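Local coordinates for putative regulatory protein SCO4313 (Streptomyces coelicolor, PDB 2OI8), which probably acts as a TetR-family transcription regulator that binds DNA near the genes it controls through an N-terminal helix-turn-helix domain, at residues Ser188-Gly193 with Phe200-Leu205; His24-Ile29 with Tyr107-Gly112. All blocks are in the same frame, centred on the assembly; numbering follows the deposited sequence.

Overall arrangement
Contact 2 comes first along the chain and is complete before contact 1 begins; their centres lie about 20 Å apart. Contact 2 joins helix 14-32, in the TetR-family DNA-binding region, to helix 104-111 of the C-terminal region. Contact 1 lies wholly in the C-terminal region, where the end of helix 170-191 faces the start of helix 202-213. The two sites touch directly: Leu-191 CB is 3.4 Å from Phe-108 CZ, and Ser-188 packs on Tyr-107. Helix 104-111 thus lies between the DNA-binding region and helix 170-191. Since both contacts also reach the second subunit, this chain of packing connects the N-terminal region with the dimer interface.

Contact 1. Residues Ser188-Gly193 with Phe200-Leu205; sequences SLELAG and FDSALL
Glu-190 reaches across to Ser-202 with one carboxylate oxygen, and the two helix ends meet through this pair. The backbones stay well apart, the nearest CA atoms being those of Glu-190 and Ser-202 at 7.1 Å. Both side chains leave their backbones toward the other segment. Along Glu-190, CB is still 4.0 Å from Ser-202 OG. CG is tucked in over the backbone, flanked by N and C (chi1 56°), and from there the chain runs extended, which carries the carboxylate outward. Glu-190 CD comes within 3.5 Å of Ser-202 OG. At the tip, the hydroxyl is modelled as donating a hydrogen bond to the carboxylate, but 2.4 Å between Ser-202 OG and Glu-190 OE1 is too short to be taken literally, and the detail of this bond is doubtful. Glu-190 OE2 turns instead to a salt bridge with Arg-97 of helix 89-102, which would be expected to favour the ionised carboxylate. Phe-195, in the intervening loop, touches both Glu-190 and Ser-202. Asp-201 stands at the N-cap of the second helix, its OD1 accepting a weak bond from Ala-203 N, and Gly-193 ends the first helix with positive phi (83°). These are two consecutive helices of the TetR C-terminal domain joined by a short loop, the chain leaving one by a Schellman motif and entering the next through an Asp N-cap.

Contact 2. Residues His24-Ile29 with Tyr107-Gly112; sequences HAWEQI and YFLIFG
The first torsion of Leu-109 (chi1 -172°) swings its branch point away from the backbone nitrogen and out at helix 14-32, and the second sets one methyl toward Trp-26 and the other toward Ile-29, while Trp-26 has CG beside the nitrogen and opposite the carbonyl carbon (chi1 -68°), which brings the six-membered end of the indole nearer than its CB direction alone would suggest. The methyls divide the work. Leu-109 CD2 approaches the indole obliquely, 3.4 Å from Trp-26 CH2 and 4.0 Å from Trp-26 CZ3. Leu-109 CD1 meets Ile-29 CD1 at 4.1 Å. Leu-109 crosses both partners at about a right angle. Only outer atoms of the side chains touch, in keeping with CA atoms of Ile-29 and Leu-109 that are 9.1 Å apart. This is apolar packing between the first helix of a TetR-type DNA-binding domain and a helix of the C-terminal domain, joining regions distant in sequence. Trp-26 also rests on Leu-67 of helix 60-84, and Ile-110 packs on Ala-71 and Tyr-72 of that same helix. On the DNA-binding side, His-24 ND1 donates to Glu-27 OE1 at 2.8 Å; the bond is nearly straight (169°) and reaches the syn side of the carboxylate, somewhat out of its plane.

Contact 1. Residues Ser188-Gly193 with Phe200-Leu205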
# COMPACT_ATOMS: atom_id res chain seq x y z
N SER A 188 -3.01 4.83 -1.87
CA SER A 188 -2.07 4.36 -0.88
C SER A 188 -0.74 5.08 -0.98
O SER A 188 -0.05 5.25 0.02
CB SER A 188 -1.92 2.86 -0.93
OG SER A 188 -1.73 2.48 -2.25
N LEU A 189 -0.38 5.54 -2.17
CA LEU A 189 0.81 6.39 -2.28
C LEU A 189 0.62 7.67 -1.54
O LEU A 189 1.54 8.11 -0.88
CB LEU A 189 1.23 6.67 -3.72
CG LEU A 189 1.92 5.52 -4.46
CD1 LEU A 189 2.22 5.98 -5.87
CD2 LEU A 189 3.21 5.09 -3.75
N GLU A 190 -0.56 8.28 -1.64
CA GLU A 190 -0.78 9.50 -0.85
C GLU A 190 -0.88 9.25 0.64
O GLU A 190 -0.17 9.90 1.41
CB GLU A 190 -1.90 10.41 -1.39
CG GLU A 190 -3.27 9.84 -1.57
CD GLU A 190 -4.10 10.68 -2.57
OE1 GLU A 190 -3.98 11.93 -2.59
OE2 GLU A 190 -4.90 10.08 -3.35
N LEU A 191 -1.69 8.27 1.04
CA LEU A 191 -1.79 7.81 2.44
C LEU A 191 -0.47 7.28 3.05
O LEU A 191 -0.28 7.33 4.26
CB LEU A 191 -2.89 6.76 2.57
CG LEU A 191 -4.33 7.26 2.39
CD1 LEU A 191 -5.37 6.13 2.63
CD2 LEU A 191 -4.61 8.41 3.36
N ALA A 192 0.41 6.73 2.21
CA ALA A 192 1.71 6.25 2.66
C ALA A 192 2.73 7.38 2.76
O ALA A 192 3.88 7.14 3.07
CB ALA A 192 2.23 5.15 1.70
N GLY A 193 2.32 8.61 2.46
CA GLY A 193 3.18 9.79 2.61
C GLY A 193 4.14 10.06 1.46
O GLY A 193 5.09 10.83 1.63
N PHE A 200 2.79 18.94 -5.78
CA PHE A 200 1.63 18.96 -6.65
C PHE A 200 0.40 18.49 -5.86
O PHE A 200 0.51 18.10 -4.69
CB PHE A 200 1.85 18.13 -7.93
CG PHE A 200 1.95 16.64 -7.69
CD1 PHE A 200 0.80 15.85 -7.63
CD2 PHE A 200 3.19 16.03 -7.57
CE1 PHE A 200 0.90 14.48 -7.43
CE2 PHE A 200 3.28 14.65 -7.37
CZ PHE A 200 2.15 13.88 -7.30
N ASP A 201 -0.76 18.54 -6.51
CA ASP A 201 -2.02 18.24 -5.88
C ASP A 201 -2.44 16.86 -6.33
O ASP A 201 -3.05 16.68 -7.39
CB ASP A 201 -3.04 19.29 -6.28
CG ASP A 201 -4.35 19.16 -5.54
OD1 ASP A 201 -4.52 18.24 -4.72
OD2 ASP A 201 -5.23 20.00 -5.79
N SER A 202 -2.09 15.88 -5.50
CA SER A 202 -2.39 14.46 -5.74
C SER A 202 -3.88 14.19 -6.01
O SER A 202 -4.19 13.26 -6.73
CB SER A 202 -1.90 13.61 -4.57
OG SER A 202 -2.72 13.79 -3.43
N ALA A 203 -4.77 15.00 -5.44
CA ALA A 203 -6.19 14.91 -5.76
C ALA A 203 -6.44 15.11 -7.26
O ALA A 203 -7.36 14.51 -7.83
CB ALA A 203 -6.98 15.92 -4.95
N LEU A 204 -5.62 15.94 -7.90
CA LEU A 204 -5.75 16.20 -9.34
C LEU A 204 -5.17 15.04 -10.12
O LEU A 204 -5.77 14.60 -11.10
CB LEU A 204 -5.07 17.52 -9.75
CG LEU A 204 -5.84 18.85 -9.70
CD1 LEU A 204 -6.93 18.91 -8.62
CD2 LEU A 204 -4.88 20.04 -9.55
N LEU A 205 -4.02 14.53 -9.65
CA LEU A 205 -3.51 13.23 -10.13
C LEU A 205 -4.59 12.14 -10.12
O LEU A 205 -4.79 11.46 -11.12
CB LEU A 205 -2.27 12.78 -9.34
CG LEU A 205 -1.86 11.33 -9.65
CD1 LEU A 205 -1.52 11.07 -11.13
CD2 LEU A 205 -0.72 10.85 -8.75

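Contact 2. Residues His24-Ile29 with Tyr107-Gly112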
# COMPACT_ATOMS: atom_id res chain seq x y z
N HIS A 24 -11.21 0.22 21.20
CA HIS A 24 -9.87 0.31 21.79
C HIS A 24 -8.81 -0.35 20.94
O HIS A 24 -7.65 0.08 20.96
CB HIS A 24 -9.83 -0.23 23.22
CG HIS A 24 -10.73 0.53 24.14
ND1 HIS A 24 -10.55 1.87 24.40
CD2 HIS A 24 -11.84 0.16 24.81
CE1 HIS A 24 -11.51 2.29 25.21
NE2 HIS A 24 -12.31 1.27 25.47
N ALA A 25 -9.20 -1.37 20.19
CA ALA A 25 -8.29 -2.09 19.30
C ALA A 25 -7.75 -1.15 18.21
O ALA A 25 -6.57 -1.19 17.90
CB ALA A 25 -8.96 -3.31 18.70
N TRP A 26 -8.61 -0.29 17.66
CA TRP A 26 -8.11 0.70 16.72
C TRP A 26 -7.07 1.61 17.39
O TRP A 26 -6.01 1.84 16.80
CB TRP A 26 -9.26 1.48 16.06
CG TRP A 26 -10.07 0.61 15.14
CD1 TRP A 26 -11.32 0.08 15.38
CD2 TRP A 26 -9.69 0.14 13.83
NE1 TRP A 26 -11.74 -0.68 14.29
CE2 TRP A 26 -10.76 -0.66 13.34
CE3 TRP A 26 -8.55 0.33 13.02
CZ2 TRP A 26 -10.72 -1.27 12.09
CZ3 TRP A 26 -8.52 -0.28 11.78
CH2 TRP A 26 -9.60 -1.06 11.33
N GLU A 27 -7.35 2.08 18.61
CA GLU A 27 -6.40 2.96 19.35
C GLU A 27 -5.01 2.32 19.39
O GLU A 27 -4.02 2.94 18.97
CB GLU A 27 -6.88 3.27 20.78
CG GLU A 27 -7.97 4.32 20.88
CD GLU A 27 -8.59 4.44 22.31
OE1 GLU A 27 -8.66 3.45 23.09
OE2 GLU A 27 -9.01 5.57 22.65
N GLN A 28 -4.96 1.07 19.88
CA GLN A 28 -3.71 0.29 19.93
C GLN A 28 -3.07 0.11 18.56
O GLN A 28 -1.85 0.11 18.45
CB GLN A 28 -3.92 -1.08 20.56
CG GLN A 28 -4.07 -1.09 22.06
CD GLN A 28 -3.94 -2.49 22.63
OE1 GLN A 28 -4.67 -2.88 23.54
NE2 GLN A 28 -3.01 -3.27 22.08
N ILE A 29 -3.90 -0.09 17.53
CA ILE A 29 -3.39 -0.21 16.16
C ILE A 29 -2.79 1.14 15.78
O ILE A 29 -1.62 1.23 15.41
CB ILE A 29 -4.49 -0.63 15.14
CG1 ILE A 29 -4.97 -2.04 15.46
CG2 ILE A 29 -3.98 -0.52 13.68
CD1 ILE A 29 -5.87 -2.60 14.36
N TYR A 107 -7.97 1.78 6.03
CA TYR A 107 -7.51 1.48 4.68
C TYR A 107 -6.32 0.51 4.74
O TYR A 107 -6.28 -0.49 4.01
CB TYR A 107 -7.12 2.79 3.95
CG TYR A 107 -6.57 2.60 2.54
CD1 TYR A 107 -5.20 2.43 2.33
CD2 TYR A 107 -7.42 2.59 1.40
CE1 TYR A 107 -4.66 2.24 1.03
CE2 TYR A 107 -6.90 2.41 0.08
CZ TYR A 107 -5.52 2.23 -0.08
OH TYR A 107 -4.96 2.05 -1.34
N PHE A 108 -5.38 0.81 5.63
CA PHE A 108 -4.14 0.06 5.68
C PHE A 108 -4.24 -1.30 6.32
O PHE A 108 -3.43 -2.17 6.05
CB PHE A 108 -3.05 0.87 6.36
CG PHE A 108 -2.46 1.95 5.48
CD1 PHE A 108 -1.97 1.64 4.20
CD2 PHE A 108 -2.37 3.27 5.94
CE1 PHE A 108 -1.40 2.66 3.38
CE2 PHE A 108 -1.79 4.28 5.15
CZ PHE A 108 -1.31 3.98 3.87
N LEU A 109 -5.25 -1.50 7.16
CA LEU A 109 -5.48 -2.82 7.70
C LEU A 109 -5.84 -3.80 6.54
O LEU A 109 -5.43 -4.96 6.54
CB LEU A 109 -6.56 -2.75 8.79
CG LEU A 109 -6.82 -4.02 9.63
CD1 LEU A 109 -5.73 -4.33 10.68
CD2 LEU A 109 -8.19 -3.94 10.27
N ILE A 110 -6.57 -3.32 5.53
CA ILE A 110 -6.83 -4.12 4.33
C ILE A 110 -5.67 -4.01 3.32
O ILE A 110 -5.15 -5.02 2.86
CB ILE A 110 -8.13 -3.64 3.56
CG1 ILE A 110 -9.37 -3.71 4.44
CG2 ILE A 110 -8.31 -4.44 2.23
CD1 ILE A 110 -9.30 -4.96 5.30
N PHE A 111 -5.29 -2.78 2.96
CA PHE A 111 -4.45 -2.58 1.78
C PHE A 111 -2.97 -2.37 2.06
O PHE A 111 -2.18 -2.24 1.13
CB PHE A 111 -5.02 -1.46 0.91
CG PHE A 111 -6.40 -1.76 0.36
CD1 PHE A 111 -6.57 -2.63 -0.72
CD2 PHE A 111 -7.54 -1.21 0.95
CE1 PHE A 111 -7.87 -2.93 -1.25
CE2 PHE A 111 -8.84 -1.50 0.45
CZ PHE A 111 -9.00 -2.36 -0.65
N GLY A 112 -2.60 -2.34 3.33
CA GLY A 112 -1.26 -1.99 3.72
C GLY A 112 -0.47 -3.20 4.15
O GLY A 112 -0.66 -4.32 3.65